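Local coordinates for protein MdcA (Pseudomonas aeruginosa, PDB 5VIT) that probably exchanges the acetyl group on the acyl carrier protein for malonyl, as the alpha subunit of malonate decarboxylase, at residues R20-L28 with A41-D51; L316-R325 with S541-A549. One frame throughout, in Å; residues are numbered along the deposited sequence.

Interaction 1 of 2, residues R20-L28 with A41-D51; sequences RRLERVRGL and AALEALIAPGD
N-terminal helix 13-23 packs here on helix 39-46, which leads through the type II turn Ala-48 to Asp-51 into strand 52-55 of the parallel, Rossmann-like sheet; an end-on bidentate salt bridge from Arg-21 to Asp-51 joins the two. NH1 of Arg-21 reaches Asp-51 OD2 at 2.7 Å and NH2 of Arg-21 reaches Asp-51 OD1 at 3.0 Å. Each oxygen offers its syn lone pair, and the guanidinium and carboxylate planes lie only 19° apart. The Arg-21 side chain runs extended from CG to NE, with CG anti to the carbonyl carbon (chi1 -66°). Arg-21 NH1 also donates to Leu-46 O at 2.8 Å, a bent bond that lies in the carbonyl plane but is tilted from the guanidinium. Ala-48 CB sits over one guanidinium face, 3.6 Å from Arg-21 NH2. Asp-51 OD2 takes a second, nearly straight bond from Ala-48 N, which comes from above the carboxylate plane; this fixes the acid inside its own turn and should help hold its negative charge.

Farther along, the contact turns apolar. Val-25 CG1 presses on Ala-45 CB at 3.5 Å, while Val-25 CG2 meets Leu-46 CD2 and the two side chains cross at about a right angle. Leu-28 finishes the patch: Leu-28 CD2 lies 3.8 Å from Ala-42 CB.

Glu-17, a turn back on helix 13-23, forms a salt bridge with Arg-21 NE. Both helices pack on the parallel sheet: Val-25 and Leu-46 touch Phe-212 of strand 212-215, Leu-46 also rests on Ile-185 and Ile-187 of strand 185-190, and Asp-51 packs on Val-149 of strand 149-154.

Interaction 2 of 2, residues L316-R325 with S541-A549; sequences LGMEGYIAQR and SGGLYQPPA
Gly-317 and Gln-546 join the turn leading into helix 319-323 to the C-terminal segment that follows helix 534-540, whose end is closed by a Schellman motif at Gly-542. Gln-546 N donates to Gly-317 O at 2.9 Å in an almost straight bond. Gly-317 has a positive phi, and Gly-317 CA makes a CA-H...O contact with Gln-546 O, 3.0 Å away.

Beside this bond Tyr-545 turns its ring edge to the other segment, CD1 lying 3.2 Å from Gly-317 O. A first torsion that sets CG opposite the backbone N (chi1 173°) swings the ring alongside Gly-317. Met-318 adds a Met-aromatic contact: its bend at chi2 brings SD obliquely to the Tyr-545 ring, 4.2 Å from the centroid and 32° off the normal.

Tyr-321 and Leu-544 cross at about a right angle, CB against CB at 3.7 Å, with Leu-544 CB near the plane of the tyrosine ring at its edge. With CG opposite the carbonyl carbon and an extended chi2 (179°), Leu-544 sends CD1 on to Gln-324, where it meets Gln-324 CG at 3.4 Å. Arg-325 lays CD over one face of the Tyr-321 ring, and both residues also bind Glu-302, Arg-325 through NH2 and Tyr-321 through OH. Ser-541 packs CB against Tyr-321 CD1, while its OG accepts from Tyr-545 N, tying together the turn Ser-541 to Leu-544 and the residue after it.

At the far end Leu-316 CD2 meets Pro-548 CB, and one water bridges Leu-316 O at 2.8 Å, where the water donates, and Tyr-545 OH at 2.7 Å.

The centres of the two contacts are about 40 Å apart and their nearest atoms about 24 Å, so neither touches the other. Interaction 1 lies far from the centre of the chain, about 33 Å, and packs elements close in sequence on the parallel sheet. Interaction 2 is nearer, at about 21 Å; it joins the approach to helix 319-323 to the C-terminal loop after helix 534-540, beside helix 298-302, across more than two hundred residues. Both are partly buried and bury similar areas, yet their chemistry differs: a charged pair beside aliphatic side chains (alanine, valine, leucine) in 20-28 with 41-51, but a backbone bond, aromatic rings, sulfur and a water in 316-325 with 541-549. In neither does another subunit touch the segments.

Interaction 1 of 2, residues R20-L28 with A41-D51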
ATOM      1  N   ARG A  20      25.052  41.384  44.761  1.00 43.10           N
ATOM      2  CA  ARG A  20      25.529  42.661  44.224  1.00 45.53           C
ATOM      3  C   ARG A  20      24.623  43.195  43.108  1.00 49.15           C
ATOM      4  O   ARG A  20      24.416  44.404  42.998  1.00 52.96           O
ATOM      5  CB  ARG A  20      26.976  42.517  43.721  1.00 45.41           C
ATOM      6  CG  ARG A  20      27.249  43.111  42.341  1.00 57.32           C
ATOM      7  CD  ARG A  20      28.661  42.780  41.853  1.00 62.80           C
ATOM      8  NE  ARG A  20      28.844  43.045  40.419  1.00 77.26           N
ATOM      9  CZ  ARG A  20      29.833  42.537  39.677  1.00 82.41           C
ATOM     10  NH1 ARG A  20      30.739  41.735  40.222  1.00 83.26           N
ATOM     11  NH2 ARG A  20      29.922  42.829  38.383  1.00 82.56           N
ATOM     12  N   ARG A  21      24.083  42.299  42.283  1.00 46.65           N
ATOM     13  CA  ARG A  21      23.162  42.713  41.229  1.00 49.20           C
ATOM     14  C   ARG A  21      21.871  43.263  41.838  1.00 48.27           C
ATOM     15  O   ARG A  21      21.361  44.298  41.402  1.00 46.07           O
ATOM     16  CB  ARG A  21      22.852  41.550  40.277  1.00 43.64           C
ATOM     17  CG  ARG A  21      24.043  41.067  39.454  1.00 44.34           C
ATOM     18  CD  ARG A  21      23.611  39.973  38.479  1.00 47.21           C
ATOM     19  NE  ARG A  21      24.720  39.364  37.745  1.00 43.24           N
ATOM     20  CZ  ARG A  21      24.586  38.765  36.567  1.00 38.27           C
ATOM     21  NH1 ARG A  21      23.399  38.726  35.977  1.00 37.67           N
ATOM     22  NH2 ARG A  21      25.638  38.223  35.967  1.00 38.12           N
ATOM     23  N   LEU A  22      21.365  42.570  42.855  1.00 45.03           N
ATOM     24  CA  LEU A  22      20.115  42.934  43.516  1.00 46.52           C
ATOM     25  C   LEU A  22      20.177  44.328  44.153  1.00 56.23           C
ATOM     26  O   LEU A  22      19.186  45.063  44.167  1.00 52.12           O
ATOM     27  CB  LEU A  22      19.755  41.896  44.584  1.00 42.68           C
ATOM     28  CG  LEU A  22      19.271  40.517  44.123  1.00 50.81           C
ATOM     29  CD1 LEU A  22      18.873  39.649  45.315  1.00 45.58           C
ATOM     30  CD2 LEU A  22      18.118  40.651  43.164  1.00 43.05           C
ATOM     31  N   GLU A  23      21.340  44.694  44.679  1.00 56.21           N
ATOM     32  CA  GLU A  23      21.464  45.982  45.345  1.00 59.39           C
ATOM     33  C   GLU A  23      21.587  47.123  44.338  1.00 58.11           C
ATOM     34  O   GLU A  23      21.281  48.266  44.656  1.00 60.11           O
ATOM     35  CB  GLU A  23      22.653  45.979  46.311  1.00 61.31           C
ATOM     36  CG  GLU A  23      22.339  46.657  47.646  1.00 64.03           C
ATOM     37  CD  GLU A  23      21.388  45.840  48.511  1.00 68.59           C
ATOM     38  OE1 GLU A  23      21.306  44.607  48.315  1.00 72.76           O
ATOM     39  OE2 GLU A  23      20.715  46.434  49.381  1.00 76.72           O
ATOM     40  N   ARG A  24      21.994  46.814  43.111  1.00 58.67           N
ATOM     41  CA  ARG A  24      22.054  47.844  42.073  1.00 61.04           C
ATOM     42  C   ARG A  24      20.660  48.245  41.571  1.00 60.66           C
ATOM     43  O   ARG A  24      20.531  49.158  40.760  1.00 57.55           O
ATOM     44  CB  ARG A  24      22.927  47.387  40.896  1.00 53.89           C
ATOM     45  CG  ARG A  24      24.392  47.184  41.272  1.00 67.24           C
ATOM     46  CD  ARG A  24      25.113  48.520  41.543  1.00 83.42           C
ATOM     47  NE  ARG A  24      25.304  49.344  40.344  1.00 85.78           N
ATOM     48  CZ  ARG A  24      25.802  50.580  40.351  1.00 86.84           C
ATOM     49  NH1 ARG A  24      26.162  51.146  41.496  1.00 88.06           N
ATOM     50  NH2 ARG A  24      25.946  51.252  39.214  1.00 87.11           N
ATOM     51  N   VAL A  25      19.619  47.570  42.050  1.00 59.89           N
ATOM     52  CA  VAL A  25      18.255  47.978  41.729  1.00 60.30           C
ATOM     53  C   VAL A  25      17.406  48.198  42.972  1.00 61.47           C
ATOM     54  O   VAL A  25      16.211  48.465  42.849  1.00 65.10           O
ATOM     55  CB  VAL A  25      17.514  46.941  40.844  1.00 58.76           C
ATOM     56  CG1 VAL A  25      18.186  46.781  39.492  1.00 50.64           C
ATOM     57  CG2 VAL A  25      17.397  45.612  41.566  1.00 52.72           C
ATOM     58  N   ARG A  26      18.008  48.082  44.158  1.00 61.05           N
ATOM     59  CA  ARG A  26      17.243  48.140  45.412  1.00 68.74           C
ATOM     60  C   ARG A  26      16.483  49.463  45.570  1.00 69.41           C
ATOM     61  O   ARG A  26      15.363  49.492  46.098  1.00 69.39           O
ATOM     62  CB  ARG A  26      18.159  47.910  46.619  1.00 67.92           C
ATOM     63  CG  ARG A  26      17.523  48.262  47.971  1.00 82.25           C
ATOM     64  CD  ARG A  26      17.726  47.154  49.011  1.00 86.09           C
ATOM     65  NE  ARG A  26      17.382  47.575  50.373  1.00 95.70           N
ATOM     66  CZ  ARG A  26      16.171  47.476  50.923  1.00 95.56           C
ATOM     67  NH1 ARG A  26      15.155  46.966  50.232  1.00 89.71           N
ATOM     68  NH2 ARG A  26      15.978  47.888  52.171  1.00 90.34           N
ATOM     69  N   GLY A  27      17.083  50.549  45.092  1.00 62.97           N
ATOM     70  CA  GLY A  27      16.416  51.834  45.100  1.00 65.02           C
ATOM     71  C   GLY A  27      15.356  51.886  44.022  1.00 64.89           C
ATOM     72  O   GLY A  27      14.232  52.332  44.251  1.00 65.72           O
ATOM     73  N   LEU A  28      15.722  51.399  42.843  1.00 69.26           N
ATOM     74  CA  LEU A  28      14.845  51.405  41.676  1.00 66.74           C
ATOM     75  C   LEU A  28      13.585  50.547  41.859  1.00 64.67           C
ATOM     76  O   LEU A  28      12.592  50.743  41.160  1.00 64.81           O
ATOM     77  CB  LEU A  28      15.639  50.938  40.451  1.00 61.31           C
ATOM     78  CG  LEU A  28      14.934  50.687  39.117  1.00 67.23           C
ATOM     79  CD1 LEU A  28      14.168  51.917  38.623  1.00 73.13           C
ATOM     80  CD2 LEU A  28      15.948  50.238  38.083  1.00 62.75           C
ATOM     81  N   ALA A  41      16.314  50.234  32.651  1.00 50.81           N
ATOM     82  CA  ALA A  41      17.398  50.509  33.583  1.00 51.23           C
ATOM     83  C   ALA A  41      17.652  49.287  34.455  1.00 48.70           C
ATOM     84  O   ALA A  41      18.795  48.935  34.724  1.00 46.87           O
ATOM     85  CB  ALA A  41      17.068  51.720  34.442  1.00 48.61           C
ATOM     86  N   ALA A  42      16.571  48.648  34.894  1.00 47.80           N
ATOM     87  CA  ALA A  42      16.673  47.447  35.710  1.00 46.49           C
ATOM     88  C   ALA A  42      17.399  46.340  34.944  1.00 45.33           C
ATOM     89  O   ALA A  42      18.242  45.655  35.502  1.00 38.77           O
ATOM     90  CB  ALA A  42      15.292  46.983  36.144  1.00 43.67           C
ATOM     91  N   LEU A  43      17.083  46.182  33.662  1.00 44.80           N
ATOM     92  CA  LEU A  43      17.670  45.111  32.868  1.00 43.60           C
ATOM     93  C   LEU A  43      19.175  45.312  32.670  1.00 48.33           C
ATOM     94  O   LEU A  43      19.924  44.340  32.607  1.00 50.60           O
ATOM     95  CB  LEU A  43      16.976  45.000  31.513  1.00 42.54           C
ATOM     96  CG  LEU A  43      15.506  44.581  31.455  1.00 38.17           C
ATOM     97  CD1 LEU A  43      15.072  44.490  30.010  1.00 37.21           C
ATOM     98  CD2 LEU A  43      15.277  43.260  32.160  1.00 39.51           C
ATOM     99  N   GLU A  44      19.613  46.567  32.575  1.00 47.34           N
ATOM    100  CA  GLU A  44      21.040  46.887  32.434  1.00 48.08           C
ATOM    101  C   GLU A  44      21.790  46.742  33.766  1.00 46.01           C
ATOM    102  O   GLU A  44      23.015  46.580  33.793  1.00 47.57           O
ATOM    103  CB  GLU A  44      21.218  48.308  31.873  1.00 51.15           C
ATOM    104  CG  GLU A  44      20.664  48.496  30.453  1.00 50.22           C
ATOM    105  CD  GLU A  44      20.766  49.930  29.941  1.00 53.37           C
ATOM    106  OE1 GLU A  44      20.664  50.142  28.709  1.00 54.85           O
ATOM    107  OE2 GLU A  44      20.947  50.845  30.770  1.00 58.44           O
ATOM    108  N   ALA A  45      21.057  46.797  34.871  1.00 41.82           N
ATOM    109  CA  ALA A  45      21.647  46.517  36.178  1.00 46.18           C
ATOM    110  C   ALA A  45      21.714  45.017  36.483  1.00 47.37           C
ATOM    111  O   ALA A  45      22.743  44.524  36.946  1.00 47.35           O
ATOM    112  CB  ALA A  45      20.870  47.222  37.268  1.00 45.71           C
ATOM    113  N   LEU A  46      20.623  44.296  36.221  1.00 42.31           N
ATOM    114  CA  LEU A  46      20.500  42.907  36.660  1.00 42.35           C
ATOM    115  C   LEU A  46      21.224  41.897  35.763  1.00 43.58           C
ATOM    116  O   LEU A  46      21.608  40.824  36.213  1.00 45.40           O
ATOM    117  CB  LEU A  46      19.029  42.530  36.762  1.00 39.83           C
ATOM    118  CG  LEU A  46      18.252  43.307  37.824  1.00 46.30           C
ATOM    119  CD1 LEU A  46      16.792  42.913  37.759  1.00 43.75           C
ATOM    120  CD2 LEU A  46      18.832  43.040  39.209  1.00 46.67           C
ATOM    121  N   ILE A  47      21.393  42.240  34.495  1.00 39.27           N
ATOM    122  CA  ILE A  47      22.081  41.385  33.545  1.00 38.31           C
ATOM    123  C   ILE A  47      23.486  41.921  33.322  1.00 42.55           C
ATOM    124  O   ILE A  47      23.700  43.134  33.346  1.00 42.06           O
ATOM    125  CB  ILE A  47      21.324  41.324  32.216  1.00 34.09           C
ATOM    126  CG1 ILE A  47      19.915  40.778  32.451  1.00 38.56           C
ATOM    127  CG2 ILE A  47      22.078  40.499  31.196  1.00 38.53           C
ATOM    128  CD1 ILE A  47      18.960  41.008  31.289  1.00 41.31           C
ATOM    129  N   ALA A  48      24.447  41.031  33.119  1.00 36.69           N
ATOM    130  CA  ALA A  48      25.806  41.461  32.820  1.00 39.64           C
ATOM    131  C   ALA A  48      26.166  41.019  31.404  1.00 43.46           C
ATOM    132  O   ALA A  48      25.574  40.073  30.894  1.00 41.93           O
ATOM    133  CB  ALA A  48      26.781  40.885  33.837  1.00 39.56           C
ATOM    134  N   PRO A  49      27.115  41.716  30.751  1.00 43.89           N
ATOM    135  CA  PRO A  49      27.587  41.213  29.456  1.00 47.04           C
ATOM    136  C   PRO A  49      28.087  39.761  29.545  1.00 41.18           C
ATOM    137  O   PRO A  49      28.737  39.385  30.518  1.00 40.99           O
ATOM    138  CB  PRO A  49      28.728  42.185  29.090  1.00 44.26           C
ATOM    139  CG  PRO A  49      28.951  43.043  30.317  1.00 40.79           C
ATOM    140  CD  PRO A  49      27.668  43.046  31.062  1.00 41.62           C
ATOM    141  N   GLY A  50      27.761  38.951  28.546  1.00 39.48           N
ATOM    142  CA  GLY A  50      28.183  37.561  28.538  1.00 41.43           C
ATOM    143  C   GLY A  50      27.169  36.620  29.170  1.00 39.14           C
ATOM    144  O   GLY A  50      27.266  35.403  29.035  1.00 39.85           O
ATOM    145  N   ASP A  51      26.190  37.191  29.860  1.00 37.89           N
ATOM    146  CA  ASP A  51      25.179  36.404  30.543  1.00 36.85           C
ATOM    147  C   ASP A  51      24.465  35.418  29.622  1.00 39.42           C
ATOM    148  O   ASP A  51      24.201  35.711  28.439  1.00 36.62           O
ATOM    149  CB  ASP A  51      24.146  37.322  31.194  1.00 35.84           C
ATOM    150  CG  ASP A  51      24.460  37.612  32.645  1.00 42.95           C
ATOM    151  OD1 ASP A  51      25.543  37.180  33.107  1.00 41.70           O
ATOM    152  OD2 ASP A  51      23.628  38.272  33.323  1.00 42.41           O
TER

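Interaction 2 of 2, residues L316-R325 with S541-A549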
ATOM      1  N   LEU A 316      -4.692  29.856  21.931  1.00 28.96           N
ATOM      2  CA  LEU A 316      -5.490  31.027  22.268  1.00 31.03           C
ATOM      3  C   LEU A 316      -6.939  30.870  21.853  1.00 33.56           C
ATOM      4  O   LEU A 316      -7.239  30.607  20.686  1.00 28.43           O
ATOM      5  CB  LEU A 316      -4.907  32.284  21.627  1.00 30.84           C
ATOM      6  CG  LEU A 316      -5.573  33.607  22.006  1.00 36.89           C
ATOM      7  CD1 LEU A 316      -5.561  33.774  23.515  1.00 31.50           C
ATOM      8  CD2 LEU A 316      -4.867  34.782  21.323  1.00 28.86           C
ATOM      9  N   GLY A 317      -7.824  31.021  22.840  1.00 28.20           N
ATOM     10  CA  GLY A 317      -9.251  30.942  22.625  1.00 31.95           C
ATOM     11  C   GLY A 317      -9.858  29.628  23.052  1.00 32.61           C
ATOM     12  O   GLY A 317     -11.081  29.486  23.101  1.00 33.13           O
ATOM     13  N   MET A 318      -9.008  28.660  23.368  1.00 28.37           N
ATOM     14  CA  MET A 318      -9.505  27.365  23.803  1.00 27.92           C
ATOM     15  C   MET A 318      -9.739  27.318  25.328  1.00 30.78           C
ATOM     16  O   MET A 318     -10.376  26.375  25.832  1.00 27.77           O
ATOM     17  CB  MET A 318      -8.534  26.257  23.374  1.00 29.17           C
ATOM     18  CG  MET A 318      -8.527  25.975  21.873  1.00 29.71           C
ATOM     19  SD  MET A 318     -10.073  25.208  21.369  1.00 29.51           S
ATOM     20  CE  MET A 318      -9.925  23.556  22.057  1.00 24.13           C
ATOM     21  N   GLU A 319      -9.232  28.330  26.043  1.00 29.07           N
ATOM     22  CA  GLU A 319      -9.201  28.322  27.524  1.00 31.48           C
ATOM     23  C   GLU A 319     -10.563  28.045  28.145  1.00 29.84           C
ATOM     24  O   GLU A 319     -10.703  27.150  28.986  1.00 29.46           O
ATOM     25  CB  GLU A 319      -8.667  29.655  28.069  1.00 29.83           C
ATOM     26  CG  GLU A 319      -7.176  29.915  27.813  1.00 35.14           C
ATOM     27  CD  GLU A 319      -6.851  30.218  26.350  1.00 38.37           C
ATOM     28  OE1 GLU A 319      -7.788  30.507  25.571  1.00 34.93           O
ATOM     29  OE2 GLU A 319      -5.653  30.167  25.986  1.00 38.14           O
ATOM     30  N   GLY A 320     -11.566  28.810  27.715  1.00 27.05           N
ATOM     31  CA  GLY A 320     -12.915  28.656  28.225  1.00 26.98           C
ATOM     32  C   GLY A 320     -13.507  27.296  27.920  1.00 34.01           C
ATOM     33  O   GLY A 320     -14.266  26.740  28.716  1.00 36.09           O
ATOM     34  N   TYR A 321     -13.171  26.745  26.758  1.00 32.82           N
ATOM     35  CA  TYR A 321     -13.701  25.431  26.384  1.00 33.37           C
ATOM     36  C   TYR A 321     -13.067  24.334  27.236  1.00 29.84           C
ATOM     37  O   TYR A 321     -13.759  23.446  27.737  1.00 27.33           O
ATOM     38  CB  TYR A 321     -13.476  25.159  24.887  1.00 29.08           C
ATOM     39  CG  TYR A 321     -13.692  23.719  24.451  1.00 30.13           C
ATOM     40  CD1 TYR A 321     -14.967  23.242  24.157  1.00 27.27           C
ATOM     41  CD2 TYR A 321     -12.619  22.849  24.307  1.00 25.04           C
ATOM     42  CE1 TYR A 321     -15.164  21.952  23.738  1.00 26.05           C
ATOM     43  CE2 TYR A 321     -12.807  21.549  23.896  1.00 26.51           C
ATOM     44  CZ  TYR A 321     -14.082  21.106  23.605  1.00 29.02           C
ATOM     45  OH  TYR A 321     -14.277  19.806  23.191  1.00 30.11           O
ATOM     46  N   ILE A 322     -11.744  24.402  27.383  1.00 28.87           N
ATOM     47  CA  ILE A 322     -11.013  23.481  28.244  1.00 28.22           C
ATOM     48  C   ILE A 322     -11.581  23.459  29.688  1.00 32.49           C
ATOM     49  O   ILE A 322     -11.752  22.385  30.293  1.00 30.33           O
ATOM     50  CB  ILE A 322      -9.514  23.845  28.287  1.00 29.36           C
ATOM     51  CG1 ILE A 322      -8.849  23.547  26.922  1.00 26.23           C
ATOM     52  CG2 ILE A 322      -8.817  23.099  29.440  1.00 21.52           C
ATOM     53  CD1 ILE A 322      -7.485  24.216  26.742  1.00 21.47           C
ATOM     54  N   ALA A 323     -11.897  24.640  30.219  1.00 27.49           N
ATOM     55  CA  ALA A 323     -12.414  24.766  31.582  1.00 31.04           C
ATOM     56  C   ALA A 323     -13.758  24.051  31.757  1.00 34.21           C
ATOM     57  O   ALA A 323     -14.160  23.731  32.872  1.00 30.53           O
ATOM     58  CB  ALA A 323     -12.539  26.230  31.962  1.00 28.55           C
ATOM     59  N   GLN A 324     -14.436  23.783  30.645  1.00 30.79           N
ATOM     60  CA  GLN A 324     -15.684  23.041  30.670  1.00 31.97           C
ATOM     61  C   GLN A 324     -15.496  21.579  30.305  1.00 34.26           C
ATOM     62  O   GLN A 324     -16.470  20.820  30.197  1.00 35.42           O
ATOM     63  CB  GLN A 324     -16.686  23.684  29.725  1.00 35.16           C
ATOM     64  CG  GLN A 324     -16.871  25.148  29.997  1.00 31.10           C
ATOM     65  CD  GLN A 324     -17.831  25.395  31.127  1.00 44.02           C
ATOM     66  OE1 GLN A 324     -18.997  24.993  31.066  1.00 52.11           O
ATOM     67  NE2 GLN A 324     -17.351  26.061  32.173  1.00 36.64           N
ATOM     68  N   ARG A 325     -14.244  21.167  30.134  1.00 32.54           N
ATOM     69  CA  ARG A 325     -13.954  19.755  29.875  1.00 34.40           C
ATOM     70  C   ARG A 325     -12.940  19.159  30.875  1.00 32.28           C
ATOM     71  O   ARG A 325     -11.932  18.563  30.456  1.00 33.11           O
ATOM     72  CB  ARG A 325     -13.424  19.580  28.437  1.00 34.27           C
ATOM     73  CG  ARG A 325     -14.442  19.106  27.407  1.00 35.85           C
ATOM     74  CD  ARG A 325     -15.558  20.060  27.377  1.00 35.61           C
ATOM     75  NE  ARG A 325     -16.644  19.757  26.456  1.00 35.06           N
ATOM     76  CZ  ARG A 325     -17.776  20.453  26.484  1.00 39.21           C
ATOM     77  NH1 ARG A 325     -17.906  21.403  27.402  1.00 32.91           N
ATOM     78  NH2 ARG A 325     -18.775  20.199  25.650  1.00 40.82           N
ATOM     79  N   SER A 541     -18.095  23.436  19.639  1.00 27.50           N
ATOM     80  CA  SER A 541     -17.668  23.768  20.989  1.00 29.52           C
ATOM     81  C   SER A 541     -18.799  24.413  21.793  1.00 34.09           C
ATOM     82  O   SER A 541     -18.594  24.819  22.931  1.00 30.87           O
ATOM     83  CB  SER A 541     -16.460  24.716  20.954  1.00 29.57           C
ATOM     84  OG  SER A 541     -16.866  26.086  21.019  1.00 32.33           O
ATOM     85  N   GLY A 542     -19.987  24.511  21.195  1.00 32.84           N
ATOM     86  CA  GLY A 542     -21.128  25.102  21.873  1.00 25.62           C
ATOM     87  C   GLY A 542     -20.871  26.556  22.189  1.00 33.10           C
ATOM     88  O   GLY A 542     -21.357  27.081  23.192  1.00 33.41           O
ATOM     89  N   GLY A 543     -20.091  27.208  21.332  1.00 31.35           N
ATOM     90  CA  GLY A 543     -19.756  28.607  21.520  1.00 28.37           C
ATOM     91  C   GLY A 543     -18.598  28.887  22.469  1.00 31.51           C
ATOM     92  O   GLY A 543     -18.213  30.037  22.634  1.00 30.35           O
ATOM     93  N   LEU A 544     -18.029  27.852  23.087  1.00 32.48           N
ATOM     94  CA  LEU A 544     -16.965  28.072  24.074  1.00 32.39           C
ATOM     95  C   LEU A 544     -15.641  28.501  23.457  1.00 33.88           C
ATOM     96  O   LEU A 544     -14.932  29.320  24.030  1.00 34.12           O
ATOM     97  CB  LEU A 544     -16.749  26.816  24.910  1.00 34.93           C
ATOM     98  CG  LEU A 544     -17.883  26.540  25.887  1.00 32.32           C
ATOM     99  CD1 LEU A 544     -17.619  25.275  26.654  1.00 30.82           C
ATOM    100  CD2 LEU A 544     -18.050  27.721  26.817  1.00 32.21           C
ATOM    101  N   TYR A 545     -15.309  27.959  22.285  1.00 35.46           N
ATOM    102  CA  TYR A 545     -14.076  28.345  21.601  1.00 30.13           C
ATOM    103  C   TYR A 545     -14.182  29.775  21.084  1.00 29.92           C
ATOM    104  O   TYR A 545     -15.124  30.126  20.387  1.00 33.90           O
ATOM    105  CB  TYR A 545     -13.761  27.370  20.451  1.00 33.53           C
ATOM    106  CG  TYR A 545     -12.591  27.778  19.571  1.00 30.66           C
ATOM    107  CD1 TYR A 545     -11.439  28.349  20.112  1.00 30.49           C
ATOM    108  CD2 TYR A 545     -12.626  27.560  18.189  1.00 33.62           C
ATOM    109  CE1 TYR A 545     -10.367  28.719  19.296  1.00 32.04           C
ATOM    110  CE2 TYR A 545     -11.564  27.919  17.371  1.00 31.73           C
ATOM    111  CZ  TYR A 545     -10.438  28.499  17.928  1.00 30.19           C
ATOM    112  OH  TYR A 545      -9.395  28.843  17.107  1.00 30.49           O
ATOM    113  N   GLN A 546     -13.198  30.591  21.437  1.00 31.50           N
ATOM    114  CA  GLN A 546     -13.134  31.988  21.040  1.00 31.56           C
ATOM    115  C   GLN A 546     -11.964  32.189  20.096  1.00 33.15           C
ATOM    116  O   GLN A 546     -10.862  32.453  20.552  1.00 33.50           O
ATOM    117  CB  GLN A 546     -12.934  32.891  22.264  1.00 39.95           C
ATOM    118  CG  GLN A 546     -13.934  32.700  23.384  1.00 39.98           C
ATOM    119  CD  GLN A 546     -15.234  33.404  23.112  1.00 50.03           C
ATOM    120  OE1 GLN A 546     -16.237  32.778  22.749  1.00 50.23           O
ATOM    121  NE2 GLN A 546     -15.232  34.726  23.284  1.00 58.25           N
ATOM    122  N   PRO A 547     -12.186  32.076  18.779  1.00 35.28           N
ATOM    123  CA  PRO A 547     -11.009  32.156  17.897  1.00 33.04           C
ATOM    124  C   PRO A 547     -10.299  33.506  17.974  1.00 37.82           C
ATOM    125  O   PRO A 547     -10.967  34.525  18.121  1.00 38.47           O
ATOM    126  CB  PRO A 547     -11.585  31.917  16.493  1.00 31.76           C
ATOM    127  CG  PRO A 547     -13.056  32.025  16.627  1.00 34.55           C
ATOM    128  CD  PRO A 547     -13.436  31.798  18.054  1.00 33.51           C
ATOM    129  N   PRO A 548      -8.955  33.508  17.909  1.00 38.90           N
ATOM    130  CA  PRO A 548      -8.241  34.788  17.829  1.00 33.20           C
ATOM    131  C   PRO A 548      -8.610  35.521  16.552  1.00 36.30           C
ATOM    132  O   PRO A 548      -9.076  34.893  15.592  1.00 36.19           O
ATOM    133  CB  PRO A 548      -6.755  34.384  17.836  1.00 36.81           C
ATOM    134  CG  PRO A 548      -6.725  32.947  17.524  1.00 33.08           C
ATOM    135  CD  PRO A 548      -8.038  32.355  17.959  1.00 31.41           C
ATOM    136  N   ALA A 549      -8.403  36.832  16.557  1.00 37.64           N
ATOM    137  CA  ALA A 549      -8.803  37.719  15.473  1.00 35.69           C
ATOM    138  C   ALA A 549      -8.471  37.161  14.084  1.00 36.94           C
ATOM    139  O   ALA A 549      -9.309  37.123  13.184  1.00 35.47           O
ATOM    140  CB  ALA A 549      -8.138  39.073  15.669  1.00 32.59           C
TER
HETATM  141  O   HOH W   1      -6.970  29.336  18.173  1.00 28.02           O